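Local coordinates for protein 4-alpha-glucanotransferase (Aquifex aeolicus, PDB 1TZ7) that belongs to the amylomaltase (disproportionating enzyme) family of 4-alpha-glucanotransferases, built on a barrel of eight parallel strands ringed by helices, at residues L28-G40 against M469-I483. Sequence-based numbering, arbitrary orientation.
Sequences LHVTSLPSPYGIG and MNYPGRPFGNWRWRI
In this beta/alpha-barrel, the loop that follows the first barrel strand, 23-27, packs on the long connection after the eighth strand, 452-456, beyond the short helix 457-460. The contact is buried and brings the two ends of the barrel sequence together. Ser32 holds the backbone of 481-483 at two points. Ser32 OG donates to Trp481 O at 2.8 Å, and Ser32 O accepts from Ile483 N at 2.8 Å. With OG beside its own backbone N (chi1 -61°), Ser32 OG also lies 3.5 Å from Trp481 CE3. Trp481 O is gripped twice, because a bridging water donates to it and to Trp479 O while accepting from Thr31 OG1. The methyl end of Met469 packs beside this polar cluster, with Met469 CE 3.4 Å from Ser32 OG. Leu28 CD1 touches both Trp481 CZ3 and Ile483 CD1, and the Leu28 side chain crosses those of Trp481 and Ile483 at about a right angle. Met457 of helix 457-460 touches all three side chains. Arg482 reaches into the turn of 33-39, its side chain folding at the second and third torsions. Gly38 C and Ile39 N lie over one face of its guanidinium, and NE is bonded to Gly113 O. Arg482 NH2 makes a weak bond to Leu33 O at 3.0 Å. The other bond of Arg482 NH2 runs nearly straight (170°), in the guanidinium plane, to a lone pair of Ser35 O at 3.0 Å.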
ATOM      1  N   LEU A  28      -8.756   4.896   1.284  1.00 27.30           N
ATOM      2  CA  LEU A  28      -8.195   6.094   1.900  1.00 27.12           C
ATOM      3  C   LEU A  28      -6.913   5.745   2.642  1.00 29.56           C
ATOM      4  O   LEU A  28      -6.935   4.985   3.603  1.00 28.20           O
ATOM      5  CB  LEU A  28      -9.203   6.710   2.880  1.00 26.68           C
ATOM      6  CG  LEU A  28      -8.719   7.959   3.630  1.00 29.37           C
ATOM      7  CD1 LEU A  28      -8.661   9.157   2.688  1.00 27.78           C
ATOM      8  CD2 LEU A  28      -9.622   8.253   4.818  1.00 33.10           C
ATOM      9  N   HIS A  29      -5.801   6.299   2.190  1.00 28.26           N
ATOM     10  CA  HIS A  29      -4.517   6.082   2.847  1.00 26.95           C
ATOM     11  C   HIS A  29      -4.433   6.880   4.134  1.00 27.57           C
ATOM     12  O   HIS A  29      -5.028   7.958   4.257  1.00 24.45           O
ATOM     13  CB  HIS A  29      -3.387   6.486   1.919  1.00 29.02           C
ATOM     14  CG  HIS A  29      -2.031   6.023   2.360  1.00 34.41           C
ATOM     15  ND1 HIS A  29      -1.751   4.708   2.664  1.00 33.87           N
ATOM     16  CD2 HIS A  29      -0.869   6.699   2.519  1.00 34.14           C
ATOM     17  CE1 HIS A  29      -0.476   4.599   2.998  1.00 38.67           C
ATOM     18  NE2 HIS A  29       0.079   5.793   2.920  1.00 34.96           N
ATOM     19  N   VAL A  30      -3.687   6.349   5.091  1.00 24.34           N
ATOM     20  CA  VAL A  30      -3.559   6.967   6.403  1.00 23.71           C
ATOM     21  C   VAL A  30      -3.092   8.430   6.294  1.00 27.70           C
ATOM     22  O   VAL A  30      -3.540   9.278   7.049  1.00 23.92           O
ATOM     23  CB  VAL A  30      -2.575   6.165   7.306  1.00 24.69           C
ATOM     24  CG1 VAL A  30      -2.370   6.864   8.634  1.00 24.13           C
ATOM     25  CG2 VAL A  30      -3.099   4.727   7.531  1.00 32.06           C
ATOM     26  N   THR A  31      -2.195   8.709   5.340  1.00 27.87           N
ATOM     27  CA  THR A  31      -1.620  10.060   5.195  1.00 25.07           C
ATOM     28  C   THR A  31      -2.692  11.094   4.878  1.00 22.75           C
ATOM     29  O   THR A  31      -2.549  12.261   5.219  1.00 21.76           O
ATOM     30  CB  THR A  31      -0.540  10.091   4.083  1.00 31.32           C
ATOM     31  OG1 THR A  31      -1.101   9.644   2.841  1.00 20.27           O
ATOM     32  CG2 THR A  31       0.588   9.104   4.375  1.00 20.60           C
ATOM     33  N   SER A  32      -3.763  10.654   4.216  1.00 25.43           N
ATOM     34  CA  SER A  32      -4.814  11.560   3.744  1.00 25.36           C
ATOM     35  C   SER A  32      -5.775  11.993   4.863  1.00 24.16           C
ATOM     36  O   SER A  32      -6.562  12.923   4.683  1.00 25.39           O
ATOM     37  CB  SER A  32      -5.604  10.909   2.605  1.00 28.00           C
ATOM     38  OG  SER A  32      -4.764  10.627   1.507  1.00 28.86           O
ATOM     39  N   LEU A  33      -5.703  11.320   6.012  1.00 28.28           N
ATOM     40  CA  LEU A  33      -6.488  11.718   7.200  1.00 27.93           C
ATOM     41  C   LEU A  33      -6.143  13.158   7.593  1.00 28.21           C
ATOM     42  O   LEU A  33      -4.986  13.568   7.493  1.00 27.07           O
ATOM     43  CB  LEU A  33      -6.172  10.793   8.384  1.00 30.05           C
ATOM     44  CG  LEU A  33      -7.051   9.569   8.731  1.00 31.66           C
ATOM     45  CD1 LEU A  33      -8.317   9.379   7.936  1.00 25.15           C
ATOM     46  CD2 LEU A  33      -6.267   8.270   8.953  1.00 29.03           C
ATOM     47  N   PRO A  34      -7.148  13.924   8.042  1.00 27.53           N
ATOM     48  CA  PRO A  34      -6.953  15.341   8.387  1.00 24.22           C
ATOM     49  C   PRO A  34      -6.399  15.572   9.812  1.00 26.21           C
ATOM     50  O   PRO A  34      -6.950  16.377  10.563  1.00 23.13           O
ATOM     51  CB  PRO A  34      -8.365  15.918   8.260  1.00 27.34           C
ATOM     52  CG  PRO A  34      -9.271  14.780   8.630  1.00 26.19           C
ATOM     53  CD  PRO A  34      -8.549  13.500   8.228  1.00 28.94           C
ATOM     54  N   SER A  35      -5.319  14.883  10.159  1.00 25.50           N
ATOM     55  CA  SER A  35      -4.700  15.041  11.470  1.00 24.00           C
ATOM     56  C   SER A  35      -3.913  16.353  11.537  1.00 32.52           C
ATOM     57  O   SER A  35      -3.503  16.885  10.509  1.00 22.70           O
ATOM     58  CB  SER A  35      -3.775  13.863  11.765  1.00 29.90           C
ATOM     59  OG  SER A  35      -4.461  12.630  11.617  1.00 29.16           O
ATOM     60  N   PRO A  36      -3.708  16.873  12.750  1.00 32.03           N
ATOM     61  CA  PRO A  36      -3.248  18.252  12.929  1.00 34.00           C
ATOM     62  C   PRO A  36      -1.726  18.452  12.809  1.00 31.19           C
ATOM     63  O   PRO A  36      -1.273  19.575  12.981  1.00 25.05           O
ATOM     64  CB  PRO A  36      -3.717  18.598  14.363  1.00 29.33           C
ATOM     65  CG  PRO A  36      -4.325  17.296  14.931  1.00 33.43           C
ATOM     66  CD  PRO A  36      -3.913  16.195  14.036  1.00 35.16           C
ATOM     67  N   TYR A  37      -0.960  17.394  12.523  1.00 24.02           N
ATOM     68  CA  TYR A  37       0.511  17.481  12.612  1.00 28.82           C
ATOM     69  C   TYR A  37       1.214  17.289  11.256  1.00 29.15           C
ATOM     70  O   TYR A  37       2.298  16.700  11.178  1.00 26.99           O
ATOM     71  CB  TYR A  37       1.034  16.491  13.652  1.00 29.77           C
ATOM     72  CG  TYR A  37       0.457  16.742  15.021  1.00 31.46           C
ATOM     73  CD1 TYR A  37       0.827  17.865  15.751  1.00 28.64           C
ATOM     74  CD2 TYR A  37      -0.479  15.878  15.574  1.00 25.43           C
ATOM     75  CE1 TYR A  37       0.295  18.112  17.002  1.00 44.71           C
ATOM     76  CE2 TYR A  37      -1.020  16.115  16.826  1.00 35.78           C
ATOM     77  CZ  TYR A  37      -0.627  17.238  17.537  1.00 37.71           C
ATOM     78  OH  TYR A  37      -1.158  17.485  18.782  1.00 35.11           O
ATOM     79  N   GLY A  38       0.590  17.809  10.196  1.00 26.41           N
ATOM     80  CA  GLY A  38       1.238  17.924   8.896  1.00 24.41           C
ATOM     81  C   GLY A  38       0.941  16.749   7.994  1.00 26.03           C
ATOM     82  O   GLY A  38       1.215  16.787   6.803  1.00 19.02           O
ATOM     83  N   ILE A  39       0.372  15.700   8.571  1.00 26.57           N
ATOM     84  CA  ILE A  39       0.105  14.467   7.847  1.00 23.79           C
ATOM     85  C   ILE A  39      -0.894  13.617   8.641  1.00 27.38           C
ATOM     86  O   ILE A  39      -1.019  13.770   9.854  1.00 23.50           O
ATOM     87  CB  ILE A  39       1.440  13.680   7.623  1.00 24.64           C
ATOM     88  CG1 ILE A  39       1.237  12.548   6.626  1.00 26.69           C
ATOM     89  CG2 ILE A  39       1.983  13.136   8.952  1.00 22.44           C
ATOM     90  CD1 ILE A  39       2.528  12.072   5.984  1.00 29.30           C
ATOM     91  N   GLY A  40      -1.603  12.733   7.950  1.00 25.13           N
ATOM     92  CA  GLY A  40      -2.528  11.823   8.606  1.00 27.75           C
ATOM     93  C   GLY A  40      -1.787  10.807   9.461  1.00 29.59           C
ATOM     94  O   GLY A  40      -0.662  10.420   9.134  1.00 26.57           O
ATOM     95  N   MET A 469      -4.094  11.264  -6.147  1.00 25.30           N
ATOM     96  CA  MET A 469      -3.095  10.786  -5.207  1.00 29.54           C
ATOM     97  C   MET A 469      -1.754  10.562  -5.910  1.00 28.48           C
ATOM     98  O   MET A 469      -0.731  11.078  -5.478  1.00 34.18           O
ATOM     99  CB  MET A 469      -3.567   9.487  -4.540  1.00 28.67           C
ATOM    100  CG  MET A 469      -2.737   9.068  -3.337  1.00 32.22           C
ATOM    101  SD  MET A 469      -2.703  10.324  -2.013  1.00 31.74           S
ATOM    102  CE  MET A 469      -2.372   9.276  -0.574  1.00 33.05           C
ATOM    103  N   ASN A 470      -1.767   9.795  -7.001  1.00 30.35           N
ATOM    104  CA  ASN A 470      -0.524   9.466  -7.725  1.00 29.90           C
ATOM    105  C   ASN A 470      -0.685   9.504  -9.238  1.00 31.53           C
ATOM    106  O   ASN A 470      -1.715   9.089  -9.781  1.00 29.02           O
ATOM    107  CB  ASN A 470      -0.002   8.088  -7.301  1.00 29.81           C
ATOM    108  CG  ASN A 470       1.278   7.690  -8.040  1.00 30.60           C
ATOM    109  OD1 ASN A 470       2.274   8.405  -8.003  1.00 35.27           O
ATOM    110  ND2 ASN A 470       1.244   6.540  -8.713  1.00 33.71           N
ATOM    111  N   TYR A 471       0.356  10.001  -9.909  1.00 30.84           N
ATOM    112  CA  TYR A 471       0.433  10.023 -11.361  1.00 37.50           C
ATOM    113  C   TYR A 471       1.602   9.124 -11.800  1.00 33.38           C
ATOM    114  O   TYR A 471       2.754   9.542 -11.757  1.00 34.74           O
ATOM    115  CB  TYR A 471       0.670  11.471 -11.839  1.00 37.45           C
ATOM    116  CG  TYR A 471       0.236  11.757 -13.272  1.00 38.49           C
ATOM    117  CD1 TYR A 471       0.653  10.942 -14.329  1.00 48.26           C
ATOM    118  CD2 TYR A 471      -0.579  12.852 -13.567  1.00 46.96           C
ATOM    119  CE1 TYR A 471       0.261  11.208 -15.643  1.00 58.94           C
ATOM    120  CE2 TYR A 471      -0.976  13.126 -14.877  1.00 53.87           C
ATOM    121  CZ  TYR A 471      -0.554  12.301 -15.909  1.00 55.70           C
ATOM    122  OH  TYR A 471      -0.943  12.567 -17.206  1.00 63.13           O
ATOM    123  N   PRO A 472       1.303   7.891 -12.207  1.00 38.18           N
ATOM    124  CA  PRO A 472       2.350   6.932 -12.586  1.00 44.54           C
ATOM    125  C   PRO A 472       3.252   7.472 -13.689  1.00 50.06           C
ATOM    126  O   PRO A 472       2.767   8.130 -14.616  1.00 44.64           O
ATOM    127  CB  PRO A 472       1.552   5.715 -13.090  1.00 47.12           C
ATOM    128  CG  PRO A 472       0.221   5.844 -12.469  1.00 41.56           C
ATOM    129  CD  PRO A 472      -0.045   7.313 -12.334  1.00 40.09           C
ATOM    130  N   GLY A 473       4.550   7.200 -13.585  1.00 55.05           N
ATOM    131  CA  GLY A 473       5.525   7.753 -14.506  1.00 58.21           C
ATOM    132  C   GLY A 473       6.236   8.963 -13.924  1.00 59.35           C
ATOM    133  O   GLY A 473       7.461   9.069 -14.005  1.00 63.75           O
ATOM    134  N   ARG A 474       5.462   9.879 -13.338  1.00 54.93           N
ATOM    135  CA  ARG A 474       6.029  11.070 -12.704  1.00 52.51           C
ATOM    136  C   ARG A 474       6.624  10.716 -11.339  1.00 54.05           C
ATOM    137  O   ARG A 474       5.967  10.094 -10.516  1.00 48.18           O
ATOM    138  CB  ARG A 474       4.958  12.152 -12.545  1.00 37.56           C
ATOM    139  CG  ARG A 474       4.383  12.634 -13.860  1.00 53.88           C
ATOM    140  CD  ARG A 474       3.336  13.723 -13.723  1.00 56.77           C
ATOM    141  NE  ARG A 474       2.790  14.111 -15.026  1.00 72.18           N
ATOM    142  CZ  ARG A 474       1.857  15.042 -15.207  1.00 66.75           C
ATOM    143  NH1 ARG A 474       1.350  15.699 -14.166  1.00 67.13           N
ATOM    144  NH2 ARG A 474       1.427  15.321 -16.432  1.00 66.69           N
ATOM    145  N   PRO A 475       7.873  11.116 -11.110  1.00 58.64           N
ATOM    146  CA  PRO A 475       8.609  10.712  -9.906  1.00 58.13           C
ATOM    147  C   PRO A 475       8.171  11.462  -8.638  1.00 54.65           C
ATOM    148  O   PRO A 475       8.178  10.873  -7.557  1.00 57.13           O
ATOM    149  CB  PRO A 475      10.064  11.050 -10.258  1.00 62.14           C
ATOM    150  CG  PRO A 475       9.969  12.176 -11.246  1.00 54.09           C
ATOM    151  CD  PRO A 475       8.679  11.988 -11.990  1.00 58.14           C
ATOM    152  N   PHE A 476       7.795  12.738  -8.779  1.00 47.75           N
ATOM    153  CA  PHE A 476       7.599  13.624  -7.618  1.00 51.69           C
ATOM    154  C   PHE A 476       6.230  14.315  -7.651  1.00 48.86           C
ATOM    155  O   PHE A 476       5.605  14.427  -8.704  1.00 46.99           O
ATOM    156  CB  PHE A 476       8.717  14.675  -7.567  1.00 54.45           C
ATOM    157  CG  PHE A 476      10.104  14.084  -7.527  1.00 55.67           C
ATOM    158  CD1 PHE A 476      10.472  13.210  -6.505  1.00 56.36           C
ATOM    159  CD2 PHE A 476      11.040  14.395  -8.510  1.00 64.70           C
ATOM    160  CE1 PHE A 476      11.752  12.658  -6.465  1.00 53.72           C
ATOM    161  CE2 PHE A 476      12.320  13.844  -8.473  1.00 62.85           C
ATOM    162  CZ  PHE A 476      12.673  12.977  -7.448  1.00 52.67           C
ATOM    163  N   GLY A 477       5.775  14.774  -6.481  1.00 42.14           N
ATOM    164  CA  GLY A 477       4.513  15.501  -6.366  1.00 38.91           C
ATOM    165  C   GLY A 477       3.372  14.635  -5.855  1.00 36.43           C
ATOM    166  O   GLY A 477       2.273  15.129  -5.593  1.00 35.27           O
ATOM    167  N   ASN A 478       3.635  13.344  -5.705  1.00 27.23           N
ATOM    168  CA  ASN A 478       2.582  12.371  -5.447  1.00 29.05           C
ATOM    169  C   ASN A 478       2.398  12.091  -3.962  1.00 26.07           C
ATOM    170  O   ASN A 478       3.240  12.461  -3.139  1.00 24.79           O
ATOM    171  CB  ASN A 478       2.887  11.073  -6.183  1.00 31.20           C
ATOM    172  CG  ASN A 478       3.092  11.283  -7.663  1.00 43.16           C
ATOM    173  OD1 ASN A 478       2.183  11.706  -8.370  1.00 27.35           O
ATOM    174  ND2 ASN A 478       4.300  10.995  -8.142  1.00 34.71           N
ATOM    175  N   TRP A 479       1.282  11.432  -3.633  1.00 26.46           N
ATOM    176  CA  TRP A 479       1.028  10.904  -2.288  1.00 27.86           C
ATOM    177  C   TRP A 479       0.777  12.007  -1.276  1.00 26.13           C
ATOM    178  O   TRP A 479       0.902  11.792  -0.065  1.00 30.59           O
ATOM    179  CB  TRP A 479       2.191  10.015  -1.823  1.00 32.65           C
ATOM    180  CG  TRP A 479       2.730   9.140  -2.902  1.00 26.43           C
ATOM    181  CD1 TRP A 479       3.926   9.267  -3.537  1.00 32.38           C
ATOM    182  CD2 TRP A 479       2.090   8.004  -3.480  1.00 25.61           C
ATOM    183  NE1 TRP A 479       4.074   8.275  -4.477  1.00 28.54           N
ATOM    184  CE2 TRP A 479       2.959   7.487  -4.466  1.00 27.63           C
ATOM    185  CE3 TRP A 479       0.862   7.361  -3.269  1.00 32.25           C
ATOM    186  CZ2 TRP A 479       2.644   6.363  -5.232  1.00 32.35           C
ATOM    187  CZ3 TRP A 479       0.553   6.245  -4.030  1.00 32.34           C
ATOM    188  CH2 TRP A 479       1.442   5.758  -5.000  1.00 27.40           C
ATOM    189  N   ARG A 480       0.405  13.183  -1.765  1.00 28.50           N
ATOM    190  CA  ARG A 480       0.318  14.354  -0.924  1.00 28.90           C
ATOM    191  C   ARG A 480      -1.134  14.718  -0.544  1.00 26.21           C
ATOM    192  O   ARG A 480      -1.348  15.463   0.403  1.00 24.95           O
ATOM    193  CB  ARG A 480       1.006  15.546  -1.607  1.00 29.71           C
ATOM    194  CG  ARG A 480       2.505  15.274  -1.962  1.00 40.79           C
ATOM    195  CD  ARG A 480       3.357  16.530  -2.165  1.00 40.10           C
ATOM    196  NE  ARG A 480       3.967  16.943  -0.961  1.00 56.21           N
ATOM    197  CZ  ARG A 480       5.273  17.024  -0.670  1.00 53.96           C
ATOM    198  NH1 ARG A 480       5.560  17.501   0.502  1.00 42.07           N
ATOM    199  NH2 ARG A 480       6.265  16.582  -1.460  1.00 43.33           N
ATOM    200  N   TRP A 481      -2.120  14.195  -1.276  1.00 24.80           N
ATOM    201  CA  TRP A 481      -3.507  14.634  -1.066  1.00 26.72           C
ATOM    202  C   TRP A 481      -3.993  14.289   0.326  1.00 26.68           C
ATOM    203  O   TRP A 481      -3.775  13.185   0.811  1.00 24.17           O
ATOM    204  CB  TRP A 481      -4.466  14.022  -2.082  1.00 29.86           C
ATOM    205  CG  TRP A 481      -5.897  14.419  -1.786  1.00 32.39           C
ATOM    206  CD1 TRP A 481      -6.478  15.634  -2.027  1.00 29.22           C
ATOM    207  CD2 TRP A 481      -6.903  13.617  -1.156  1.00 28.47           C
ATOM    208  NE1 TRP A 481      -7.786  15.629  -1.602  1.00 27.92           N
ATOM    209  CE2 TRP A 481      -8.074  14.402  -1.064  1.00 34.48           C
ATOM    210  CE3 TRP A 481      -6.941  12.301  -0.665  1.00 31.99           C
ATOM    211  CZ2 TRP A 481      -9.260  13.920  -0.507  1.00 34.12           C
ATOM    212  CZ3 TRP A 481      -8.119  11.831  -0.114  1.00 28.29           C
ATOM    213  CH2 TRP A 481      -9.261  12.640  -0.038  1.00 30.64           C
ATOM    214  N   ARG A 482      -4.671  15.242   0.958  1.00 20.67           N
ATOM    215  CA  ARG A 482      -5.331  15.006   2.238  1.00 27.97           C
ATOM    216  C   ARG A 482      -6.747  15.551   2.219  1.00 28.75           C
ATOM    217  O   ARG A 482      -7.051  16.511   1.501  1.00 25.50           O
ATOM    218  CB  ARG A 482      -4.548  15.676   3.374  1.00 27.35           C
ATOM    219  CG  ARG A 482      -3.124  15.178   3.534  1.00 32.08           C
ATOM    220  CD  ARG A 482      -2.640  15.158   4.978  1.00 32.38           C
ATOM    221  NE  ARG A 482      -2.526  16.500   5.542  1.00 33.80           N
ATOM    222  CZ  ARG A 482      -2.723  16.799   6.826  1.00 27.61           C
ATOM    223  NH1 ARG A 482      -2.593  18.048   7.237  1.00 23.49           N
ATOM    224  NH2 ARG A 482      -3.053  15.850   7.700  1.00 29.22           N
ATOM    225  N   ILE A 483      -7.609  14.940   3.014  1.00 24.54           N
ATOM    226  CA  ILE A 483      -8.912  15.507   3.327  1.00 23.74           C
ATOM    227  C   ILE A 483      -8.734  16.863   3.987  1.00 20.98           C
ATOM    228  O   ILE A 483      -7.957  16.998   4.936  1.00 23.79           O
ATOM    229  CB  ILE A 483      -9.695  14.552   4.278  1.00 25.08           C
ATOM    230  CG1 ILE A 483     -10.001  13.228   3.572  1.00 28.70           C
ATOM    231  CG2 ILE A 483     -10.982  15.206   4.753  1.00 29.30           C
ATOM    232  CD1 ILE A 483     -10.312  12.073   4.536  1.00 32.71           C
TER
HETATM  233  O   HOH W   1      -1.532  12.007   1.625  1.00 49.57           O